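PDB 3DZW: agglutinin from Narcissus pseudonarcissus, which binds mannose-containing glycans, including alpha-1,3-linked mannobiose, as a daffodil lectin of the monocot mannose-binding family. Local coordinates for residues F15-F23 with C86-V94; T43-H53 with V64-W73. All blocks are in the same frame, centred on the assembly; numbering follows the deposited sequence.

Contact 1: residues F15-F23 with C86-V94; sequences FLNNGRYVF and CVLQKDRNV. With MAN (alpha-D-mannopyranose), chain C.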
loop_
_atom_site.group_PDB
_atom_site.type_symbol
_atom_site.label_atom_id
_atom_site.label_comp_id
_atom_site.label_asym_id
_atom_site.label_seq_id
_atom_site.Cartn_x
_atom_site.Cartn_y
_atom_site.Cartn_z
ATOM N N PHE A 15 13.487 0.629 6.473
ATOM C CA PHE A 15 12.584 -0.312 7.084
ATOM C C PHE A 15 11.581 -0.937 6.173
ATOM O O PHE A 15 11.404 -0.519 5.009
ATOM C CB PHE A 15 11.751 0.496 8.096
ATOM C CG PHE A 15 10.972 1.661 7.436
ATOM C CD1 PHE A 15 11.587 2.911 7.229
ATOM C CD2 PHE A 15 9.652 1.485 6.984
ATOM C CE1 PHE A 15 10.894 3.959 6.603
ATOM C CE2 PHE A 15 8.958 2.537 6.358
ATOM C CZ PHE A 15 9.584 3.773 6.174
ATOM N N LEU A 16 10.902 -1.960 6.714
ATOM C CA LEU A 16 9.795 -2.608 6.062
ATOM C C LEU A 16 8.596 -2.202 6.872
ATOM O O LEU A 16 8.720 -1.967 8.088
ATOM C CB LEU A 16 9.911 -4.131 6.073
ATOM C CG LEU A 16 11.079 -4.802 5.363
ATOM C CD1 LEU A 16 10.953 -6.341 5.492
ATOM C CD2 LEU A 16 11.140 -4.397 3.923
ATOM N N ASN A 17 7.435 -2.077 6.235
ATOM C CA ASN A 17 6.193 -1.721 6.970
ATOM C C ASN A 17 4.985 -2.489 6.467
ATOM O O ASN A 17 4.945 -2.929 5.304
ATOM C CB ASN A 17 5.892 -0.202 6.933
ATOM C CG ASN A 17 5.572 0.307 5.534
ATOM O OD1 ASN A 17 6.443 0.400 4.677
ATOM N ND2 ASN A 17 4.315 0.695 5.324
ATOM N N ASN A 18 4.003 -2.656 7.343
ATOM C CA ASN A 18 2.782 -3.354 7.000
ATOM C C ASN A 18 1.730 -2.993 8.032
ATOM O O ASN A 18 1.715 -3.528 9.142
ATOM C CB ASN A 18 3.038 -4.875 6.931
ATOM C CG ASN A 18 1.904 -5.647 6.239
ATOM O OD1 ASN A 18 0.779 -5.186 6.157
ATOM N ND2 ASN A 18 2.228 -6.849 5.737
ATOM N N GLY A 19 0.869 -2.042 7.672
ATOM C CA GLY A 19 -0.174 -1.570 8.572
ATOM C C GLY A 19 0.441 -0.858 9.763
ATOM O O GLY A 19 1.178 0.111 9.607
ATOM N N ARG A 20 0.148 -1.353 10.954
ATOM C CA ARG A 20 0.676 -0.761 12.191
ATOM C C ARG A 20 2.056 -1.337 12.595
ATOM O O ARG A 20 2.609 -0.946 13.637
ATOM C CB ARG A 20 -0.348 -0.919 13.345
ATOM C CG ARG A 20 -0.755 -2.369 13.672
ATOM C CD ARG A 20 -1.891 -2.414 14.694
ATOM N NE ARG A 20 -1.467 -1.963 16.001
ATOM C CZ ARG A 20 -2.277 -1.784 17.043
ATOM N NH1 ARG A 20 -3.592 -1.998 16.934
ATOM N NH2 ARG A 20 -1.773 -1.370 18.198
ATOM N N TYR A 21 2.624 -2.230 11.757
ATOM C CA TYR A 21 3.924 -2.858 12.066
ATOM C C TYR A 21 5.093 -2.247 11.274
ATOM O O TYR A 21 4.961 -1.947 10.075
ATOM C CB TYR A 21 3.874 -4.381 11.810
ATOM C CG TYR A 21 2.637 -5.058 12.355
ATOM C CD1 TYR A 21 2.223 -4.845 13.667
ATOM C CD2 TYR A 21 1.916 -5.967 11.580
ATOM C CE1 TYR A 21 1.084 -5.474 14.182
ATOM C CE2 TYR A 21 0.778 -6.613 12.091
ATOM C CZ TYR A 21 0.374 -6.358 13.392
ATOM O OH TYR A 21 -0.738 -6.979 13.910
ATOM N N VAL A 22 6.233 -2.061 11.960
ATOM C CA VAL A 22 7.449 -1.518 11.357
ATOM C C VAL A 22 8.684 -2.375 11.793
ATOM O O VAL A 22 8.886 -2.624 12.989
ATOM C CB VAL A 22 7.676 -0.043 11.724
ATOM C CG1 VAL A 22 9.009 0.458 11.158
ATOM C CG2 VAL A 22 6.512 0.824 11.223
ATOM N N PHE A 23 9.469 -2.818 10.801
ATOM C CA PHE A 23 10.681 -3.634 11.004
ATOM C C PHE A 23 11.801 -2.739 10.512
ATOM O O PHE A 23 11.991 -2.571 9.292
ATOM C CB PHE A 23 10.545 -4.946 10.243
ATOM C CG PHE A 23 11.648 -5.954 10.508
ATOM C CD1 PHE A 23 11.809 -6.516 11.768
ATOM C CD2 PHE A 23 12.457 -6.412 9.471
ATOM C CE1 PHE A 23 12.802 -7.468 12.006
ATOM C CE2 PHE A 23 13.451 -7.377 9.708
ATOM C CZ PHE A 23 13.617 -7.897 10.968
ATOM N N CYS A 86 12.414 -12.028 2.524
ATOM C CA CYS A 86 12.201 -11.770 3.955
ATOM C C CYS A 86 10.946 -10.922 3.983
ATOM O O CYS A 86 10.952 -9.791 3.486
ATOM C CB CYS A 86 13.353 -11.037 4.579
ATOM S SG CYS A 86 13.076 -10.593 6.359
ATOM N N VAL A 87 9.864 -11.461 4.562
ATOM C CA VAL A 87 8.569 -10.790 4.571
ATOM C C VAL A 87 8.032 -10.366 5.935
ATOM O O VAL A 87 8.001 -11.166 6.857
ATOM C CB VAL A 87 7.476 -11.749 3.958
ATOM C CG1 VAL A 87 6.111 -11.051 3.865
ATOM C CG2 VAL A 87 7.905 -12.283 2.589
ATOM N N LEU A 88 7.621 -9.075 6.049
ATOM C CA LEU A 88 6.951 -8.556 7.245
ATOM C C LEU A 88 5.500 -8.805 6.921
ATOM O O LEU A 88 4.891 -8.074 6.132
ATOM C CB LEU A 88 7.234 -7.074 7.482
ATOM C CG LEU A 88 6.420 -6.373 8.607
ATOM C CD1 LEU A 88 6.544 -7.092 9.945
ATOM C CD2 LEU A 88 6.826 -4.899 8.744
ATOM N N GLN A 89 4.951 -9.866 7.507
ATOM C CA GLN A 89 3.574 -10.328 7.202
ATOM C C GLN A 89 2.420 -9.584 7.889
ATOM O O GLN A 89 2.594 -8.931 8.913
ATOM C CB GLN A 89 3.474 -11.842 7.529
ATOM C CG GLN A 89 4.516 -12.695 6.770
ATOM C CD GLN A 89 4.399 -14.199 7.021
ATOM O OE1 GLN A 89 5.038 -14.999 6.328
ATOM N NE2 GLN A 89 3.576 -14.587 7.990
ATOM N N LYS A 90 1.230 -9.725 7.298
ATOM C CA LYS A 90 0.014 -9.106 7.826
ATOM C C LYS A 90 -0.386 -9.683 9.216
ATOM O O LYS A 90 -1.151 -9.047 9.956
ATOM C CB LYS A 90 -1.148 -9.254 6.822
ATOM C CG LYS A 90 -1.573 -10.709 6.533
ATOM C CD LYS A 90 -2.637 -10.769 5.442
ATOM C CE LYS A 90 -3.037 -12.205 5.138
ATOM N NZ LYS A 90 -4.029 -12.297 4.016
ATOM N N ASP A 91 0.131 -10.885 9.559
ATOM C CA ASP A 91 -0.163 -11.511 10.872
ATOM C C ASP A 91 0.897 -11.137 11.939
ATOM O O ASP A 91 0.902 -11.697 13.019
ATOM C CB ASP A 91 -0.314 -13.054 10.765
ATOM C CG ASP A 91 1.016 -13.783 10.443
ATOM O OD1 ASP A 91 2.037 -13.128 10.160
ATOM O OD2 ASP A 91 1.013 -15.026 10.481
ATOM N N ARG A 92 1.807 -10.200 11.575
ATOM C CA ARG A 92 2.876 -9.654 12.476
ATOM C C ARG A 92 4.175 -10.525 12.579
ATOM O O ARG A 92 5.105 -10.173 13.304
ATOM C CB ARG A 92 2.311 -9.344 13.904
ATOM C CG ARG A 92 3.125 -8.262 14.653
ATOM C CD ARG A 92 2.571 -7.926 16.046
ATOM N NE ARG A 92 2.851 -8.976 17.018
ATOM C CZ ARG A 92 2.553 -8.899 18.321
ATOM N NH1 ARG A 92 1.970 -7.811 18.826
ATOM N NH2 ARG A 92 2.855 -9.911 19.123
ATOM N N ASN A 93 4.234 -11.631 11.849
ATOM C CA ASN A 93 5.402 -12.466 11.874
ATOM C C ASN A 93 6.364 -11.956 10.797
ATOM O O ASN A 93 5.925 -11.371 9.798
ATOM C CB ASN A 93 5.009 -13.933 11.616
ATOM C CG ASN A 93 5.999 -14.968 12.270
ATOM O OD1 ASN A 93 6.989 -14.600 12.914
ATOM N ND2 ASN A 93 5.683 -16.262 12.116
ATOM N N VAL A 94 7.675 -12.133 11.026
ATOM C CA VAL A 94 8.721 -11.778 10.052
ATOM C C VAL A 94 9.313 -13.142 9.666
ATOM O O VAL A 94 9.867 -13.847 10.526
ATOM C CB VAL A 94 9.762 -10.845 10.613
ATOM C CG1 VAL A 94 10.856 -10.592 9.586
ATOM C CG2 VAL A 94 9.117 -9.515 11.050
HETATM C C1 MAN C . 3.091 -19.044 11.351
HETATM C C2 MAN C . 2.623 -18.072 10.277
HETATM C C3 MAN C . 3.149 -18.499 8.904
HETATM C C4 MAN C . 4.656 -18.663 8.950
HETATM C C5 MAN C . 5.062 -19.586 10.107
HETATM C C6 MAN C . 6.576 -19.682 10.240
HETATM O O2 MAN C . 3.062 -16.756 10.597
HETATM O O3 MAN C . 2.800 -17.546 7.915
HETATM O O4 MAN C . 5.118 -19.182 7.704
HETATM O O5 MAN C . 4.504 -19.115 11.345
HETATM O O6 MAN C . 6.910 -20.617 11.259
HETATM O O HOH W 1 -1.996 -8.965 12.628
#

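Contact 2: residues T43-H53 with V64-W73; sequences TNTGGLDRRCH and VYSPRNNPIW. With MAN (alpha-D-mannopyranose), chain E.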
loop_
_atom_site.group_PDB
_atom_site.type_symbol
_atom_site.label_atom_id
_atom_site.label_comp_id
_atom_site.label_asym_id
_atom_site.label_seq_id
_atom_site.Cartn_x
_atom_site.Cartn_y
_atom_site.Cartn_z
ATOM N N THR A 43 17.243 -7.797 17.703
ATOM C CA THR A 43 18.493 -8.556 17.649
ATOM C C THR A 43 19.339 -8.308 18.913
ATOM O O THR A 43 20.320 -9.029 19.164
ATOM C CB THR A 43 19.316 -8.211 16.400
ATOM O OG1 THR A 43 19.501 -6.780 16.310
ATOM C CG2 THR A 43 18.615 -8.710 15.141
ATOM N N ASN A 44 18.951 -7.286 19.700
ATOM C CA ASN A 44 19.642 -6.934 20.943
ATOM C C ASN A 44 21.095 -6.576 20.685
ATOM O O ASN A 44 21.995 -6.991 21.421
ATOM C CB ASN A 44 19.524 -8.078 21.959
ATOM C CG ASN A 44 18.070 -8.457 22.250
ATOM O OD1 ASN A 44 17.189 -7.604 22.285
ATOM N ND2 ASN A 44 17.829 -9.734 22.476
ATOM N N THR A 45 21.311 -5.799 19.621
ATOM C CA THR A 45 22.633 -5.354 19.217
ATOM C C THR A 45 22.733 -3.811 19.247
ATOM O O THR A 45 23.568 -3.213 18.551
ATOM C CB THR A 45 22.988 -5.886 17.817
ATOM O OG1 THR A 45 21.946 -5.537 16.887
ATOM C CG2 THR A 45 23.134 -7.395 17.849
ATOM N N GLY A 46 21.886 -3.179 20.062
ATOM C CA GLY A 46 21.897 -1.736 20.202
ATOM C C GLY A 46 23.132 -1.288 20.977
ATOM O O GLY A 46 23.528 -1.932 21.944
ATOM N N GLY A 47 23.751 -0.201 20.529
ATOM C CA GLY A 47 24.948 0.342 21.192
ATOM C C GLY A 47 26.276 -0.365 20.867
ATOM O O GLY A 47 27.328 0.058 21.343
ATOM N N LEU A 48 26.229 -1.434 20.061
ATOM C CA LEU A 48 27.462 -2.172 19.690
ATOM C C LEU A 48 28.326 -1.366 18.726
ATOM O O LEU A 48 29.555 -1.388 18.821
ATOM C CB LEU A 48 27.137 -3.556 19.090
ATOM C CG LEU A 48 26.669 -4.659 20.066
ATOM C CD1 LEU A 48 25.487 -4.226 20.905
ATOM C CD2 LEU A 48 26.347 -5.951 19.297
ATOM N N ASP A 49 27.681 -0.660 17.793
ATOM C CA ASP A 49 28.387 0.158 16.835
ATOM C C ASP A 49 27.373 1.224 16.281
ATOM O O ASP A 49 26.250 1.332 16.799
ATOM C CB ASP A 49 29.001 -0.714 15.737
ATOM C CG ASP A 49 30.154 -0.019 14.995
ATOM O OD1 ASP A 49 30.178 1.233 14.937
ATOM O OD2 ASP A 49 31.029 -0.736 14.467
ATOM N N ARG A 50 27.769 1.984 15.249
ATOM C CA ARG A 50 26.918 3.009 14.688
ATOM C C ARG A 50 26.738 2.779 13.177
ATOM O O ARG A 50 27.679 2.391 12.489
ATOM C CB ARG A 50 27.556 4.369 14.918
ATOM C CG ARG A 50 26.591 5.559 14.993
ATOM C CD ARG A 50 25.920 5.638 16.396
ATOM N NE ARG A 50 25.120 6.876 16.579
ATOM C CZ ARG A 50 23.783 6.979 16.450
ATOM N NH1 ARG A 50 23.037 5.920 16.162
ATOM N NH2 ARG A 50 23.192 8.157 16.639
ATOM N N ARG A 51 25.524 3.013 12.677
ATOM C CA ARG A 51 25.195 2.860 11.220
ATOM C C ARG A 51 25.500 1.458 10.587
ATOM O O ARG A 51 26.366 1.326 9.709
ATOM C CB ARG A 51 25.874 3.970 10.387
ATOM C CG ARG A 51 25.405 5.380 10.745
ATOM C CD ARG A 51 25.979 6.431 9.793
ATOM N NE ARG A 51 25.576 6.189 8.393
ATOM C CZ ARG A 51 24.414 6.590 7.839
ATOM N NH1 ARG A 51 24.165 6.313 6.560
ATOM N NH2 ARG A 51 23.498 7.259 8.554
ATOM N N CYS A 52 24.767 0.448 11.043
ATOM C CA CYS A 52 24.881 -0.901 10.525
ATOM C C CYS A 52 23.865 -1.063 9.403
ATOM O O CYS A 52 22.963 -0.236 9.273
ATOM C CB CYS A 52 24.596 -1.920 11.616
ATOM S SG CYS A 52 25.800 -1.971 12.992
ATOM N N HIS A 53 24.007 -2.119 8.580
ATOM C CA HIS A 53 23.031 -2.378 7.500
ATOM C C HIS A 53 22.579 -3.844 7.533
ATOM O O HIS A 53 23.308 -4.716 8.015
ATOM C CB HIS A 53 23.581 -1.999 6.104
ATOM C CG HIS A 53 24.636 -2.930 5.576
ATOM N ND1 HIS A 53 25.978 -2.756 5.828
ATOM C CD2 HIS A 53 24.542 -4.029 4.785
ATOM C CE1 HIS A 53 26.667 -3.711 5.224
ATOM N NE2 HIS A 53 25.817 -4.498 4.587
ATOM N N VAL A 64 23.124 -8.870 9.752
ATOM C CA VAL A 64 23.360 -7.490 10.122
ATOM C C VAL A 64 24.882 -7.290 10.106
ATOM O O VAL A 64 25.608 -8.006 10.811
ATOM C CB VAL A 64 22.824 -7.148 11.500
ATOM C CG1 VAL A 64 23.247 -5.705 11.906
ATOM C CG2 VAL A 64 21.301 -7.304 11.544
ATOM N N TYR A 65 25.359 -6.336 9.292
ATOM C CA TYR A 65 26.808 -6.035 9.183
ATOM C C TYR A 65 27.180 -4.704 9.831
ATOM O O TYR A 65 26.423 -3.735 9.767
ATOM C CB TYR A 65 27.262 -6.026 7.714
ATOM C CG TYR A 65 27.355 -7.393 7.069
ATOM C CD1 TYR A 65 28.493 -8.172 7.227
ATOM C CD2 TYR A 65 26.316 -7.894 6.277
ATOM C CE1 TYR A 65 28.603 -9.429 6.636
ATOM C CE2 TYR A 65 26.414 -9.157 5.673
ATOM C CZ TYR A 65 27.570 -9.920 5.864
ATOM O OH TYR A 65 27.691 -11.171 5.282
ATOM N N SER A 66 28.369 -4.666 10.441
ATOM C CA SER A 66 28.879 -3.474 11.079
ATOM C C SER A 66 29.411 -2.525 10.017
ATOM O O SER A 66 29.538 -2.916 8.860
ATOM C CB SER A 66 30.008 -3.835 12.023
ATOM O OG SER A 66 31.152 -4.252 11.293
ATOM N N PRO A 67 29.702 -1.242 10.396
ATOM C CA PRO A 67 30.289 -0.314 9.420
ATOM C C PRO A 67 31.630 -0.843 8.796
ATOM O O PRO A 67 32.007 -0.404 7.702
ATOM C CB PRO A 67 30.522 0.971 10.237
ATOM C CG PRO A 67 30.384 0.570 11.656
ATOM C CD PRO A 67 29.445 -0.573 11.681
ATOM N N ARG A 68 32.337 -1.755 9.506
ATOM C CA ARG A 68 33.584 -2.369 8.963
ATOM C C ARG A 68 33.300 -3.707 8.214
ATOM O O ARG A 68 34.221 -4.498 7.966
ATOM C CB ARG A 68 34.683 -2.570 10.045
ATOM C CG ARG A 68 35.405 -1.269 10.482
ATOM C CD ARG A 68 34.677 -0.493 11.528
ATOM N NE ARG A 68 34.775 -1.149 12.842
ATOM C CZ ARG A 68 35.828 -1.034 13.680
ATOM N NH1 ARG A 68 36.906 -0.299 13.344
ATOM N NH2 ARG A 68 35.814 -1.669 14.852
ATOM N N ASN A 69 32.019 -3.938 7.872
ATOM C CA ASN A 69 31.582 -5.131 7.119
ATOM C C ASN A 69 31.819 -6.484 7.832
ATOM O O ASN A 69 32.135 -7.494 7.188
ATOM C CB ASN A 69 32.226 -5.129 5.706
ATOM C CG ASN A 69 31.878 -3.860 4.898
ATOM O OD1 ASN A 69 32.695 -3.366 4.123
ATOM N ND2 ASN A 69 30.671 -3.329 5.104
ATOM N N ASN A 70 31.661 -6.483 9.161
ATOM C CA ASN A 70 31.790 -7.685 9.962
ATOM C C ASN A 70 30.409 -8.058 10.461
ATOM O O ASN A 70 29.668 -7.183 10.931
ATOM C CB ASN A 70 32.721 -7.463 11.148
ATOM C CG ASN A 70 34.173 -7.146 10.728
ATOM O OD1 ASN A 70 34.834 -6.322 11.353
ATOM N ND2 ASN A 70 34.654 -7.800 9.669
ATOM N N PRO A 71 30.026 -9.357 10.352
ATOM C CA PRO A 71 28.694 -9.733 10.854
ATOM C C PRO A 71 28.564 -9.598 12.368
ATOM O O PRO A 71 29.502 -9.927 13.095
ATOM C CB PRO A 71 28.566 -11.219 10.455
ATOM C CG PRO A 71 29.671 -11.488 9.513
ATOM C CD PRO A 71 30.742 -10.507 9.774
ATOM N N ILE A 72 27.423 -9.077 12.831
ATOM C CA ILE A 72 27.153 -8.949 14.290
ATOM C C ILE A 72 25.875 -9.740 14.700
ATOM O O ILE A 72 25.580 -9.868 15.883
ATOM C CB ILE A 72 27.077 -7.464 14.771
ATOM C CG1 ILE A 72 25.887 -6.723 14.141
ATOM C CG2 ILE A 72 28.396 -6.747 14.475
ATOM C CD1 ILE A 72 25.732 -5.287 14.635
ATOM N N TRP A 73 25.138 -10.250 13.695
ATOM C CA TRP A 73 23.937 -11.053 13.906
ATOM C C TRP A 73 23.550 -11.710 12.605
ATOM O O TRP A 73 23.731 -11.123 11.526
ATOM C CB TRP A 73 22.756 -10.204 14.408
ATOM C CG TRP A 73 21.486 -11.045 14.690
ATOM C CD1 TRP A 73 21.114 -11.587 15.887
ATOM C CD2 TRP A 73 20.472 -11.442 13.737
ATOM N NE1 TRP A 73 19.928 -12.285 15.750
ATOM C CE2 TRP A 73 19.515 -12.213 14.442
ATOM C CE3 TRP A 73 20.281 -11.220 12.363
ATOM C CZ2 TRP A 73 18.379 -12.760 13.818
ATOM C CZ3 TRP A 73 19.151 -11.768 11.745
ATOM C CH2 TRP A 73 18.218 -12.527 12.478
HETATM C C1 MAN E . 27.353 -17.479 6.423
HETATM C C2 MAN E . 27.466 -16.605 5.088
HETATM C C3 MAN E . 28.278 -15.337 5.260
HETATM C C4 MAN E . 27.863 -14.595 6.530
HETATM C C5 MAN E . 27.992 -15.481 7.783
HETATM C C6 MAN E . 27.498 -14.756 9.021
HETATM O O1 MAN E . 28.143 -18.769 6.496
HETATM O O2 MAN E . 26.167 -16.279 4.687
HETATM O O3 MAN E . 28.070 -14.500 4.139
HETATM O O4 MAN E . 28.662 -13.439 6.696
HETATM O O5 MAN E . 27.229 -16.677 7.693
HETATM O O6 MAN E . 27.456 -15.665 10.113
HETATM O O HOH W 2 27.543 -1.095 7.187
#

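Contact 1: residues F15-F23 with C86-V94
In the beta-prism II fold of monocot mannose-binding lectins, the hairpin 15-18/21-25 packs through its inward side chains against 86-94, a strand and turn that carry one of the mannose sites. Leu88 is the central apolar plug: with CG anti to the backbone N (chi1 172°), its CD2 reaches in among Leu16 CB, the CA of Asn17 and Phe23 CB, the last at 4.0 Å, while CD1 lies beside Tyr21 CB. Beyond the turn, Val94 CG1 makes a CH-pi contact over one face of the Phe23 ring, displaced toward the rim.

A single direct hydrogen bond joins the segments. Asn18 ND2, at the hairpin turn, donates to Leu88 O at 3.0 Å, almost straight and within the plane of its own amide. The far side of the turn 89-92 serves the sugar: Gln89 NE2 donates to mannose O3, Asn93 ND2 to O2, and Asp91 OD2 accepts from O2 at 2.7 Å. Tyr97 OH, bonded to Gln89 OE1, completes the site by bonding the sugar. Asp91 OD1 is gripped from opposite faces of the carboxylate by Gln89 NE2 and Asn93 N, the latter closing an Asx turn.

Arg92 runs across the Tyr21 ring, its guanidinium going on to a salt bridge with Asp35; its CG makes a CH-pi contact over the ring centre, 3.5 Å from the centroid. At the ring edge a water bridges Tyr21 OH (2.7 Å) and Lys90 O (2.8 Å).

Contact 2: residues T43-H53 with V64-W73
Two backbone hydrogen bonds tie His53 to Tyr65, Tyr65 N to His53 O at 2.9 Å and His53 N to Tyr65 O at 3.1 Å, making an antiparallel hydrogen-bonded pair where strand 53-56 starts and strand 62-65 ends. The first is the straighter, with an N-H...O angle of 168°.

Both side chains of this pair lie on the same sheet face. The imidazole, its CG held between the backbone N and the carbonyl carbon (chi1 72°), folds back over the neighbouring strand and brings CE1 to 3.5 Å from Tyr65 CB. The two rings are near parallel but slid so far apart that they hardly overlap. At the other end of the loop Thr43 crosses Trp73 at about a right angle in a CH-pi contact, CG2 squarely over the indole, 3.6 Å from the centroid of the five-membered ring.

Apolar packing is centred on Cys52, whose disulfide to Cys29 ties this loop to the one between strands 21-25 and 31-35. Its SG touches Ile72 CD1 at 3.7 Å, and its CB lies against Val64 CG1. A separate van der Waals contact brings the Asp49 carboxylate and the Pro67 ring together from opposite directions, OD2 approaching Pro67 CG.

Among the polar groups, a water in the imidazole plane links His53 ND1 to Ser66 O. Thr43 OG1 donates to Thr45 OG1 at 2.8 Å, and Thr45 OG1 is also bonded to Cys29 O. Tyr65 OH accepts from O4 of the bound mannose at 2.8 Å and is paired with Gln57 as well, while Pro71 CG lies beside the same O4. With Gln57, Asp59, Asn61 and Ala74 they form a mannose pocket built on the family signature Gln-x-Asp-x-Asn-x-Val-x-Tyr.

How the contacts relate
Contacts 1 and 2 lie on opposite sides of the chain's centre, their own centres 21 Å apart and their nearest atoms about 7 Å apart, without touching. Along the chain, both segments of contact 2 fall between 15-23 and 86-94, and strand 71-74 is followed by strand 84-88. Contact 1 packs the sheet containing 15-18 and 21-25 against the one containing 84-88; contact 2 runs from the loop after strand 38-42 into the sheet of 53-56, 62-65 and 71-74. Together they engage all three sheets of the prism and include residues from two of the three glycan pockets occupied in this chain.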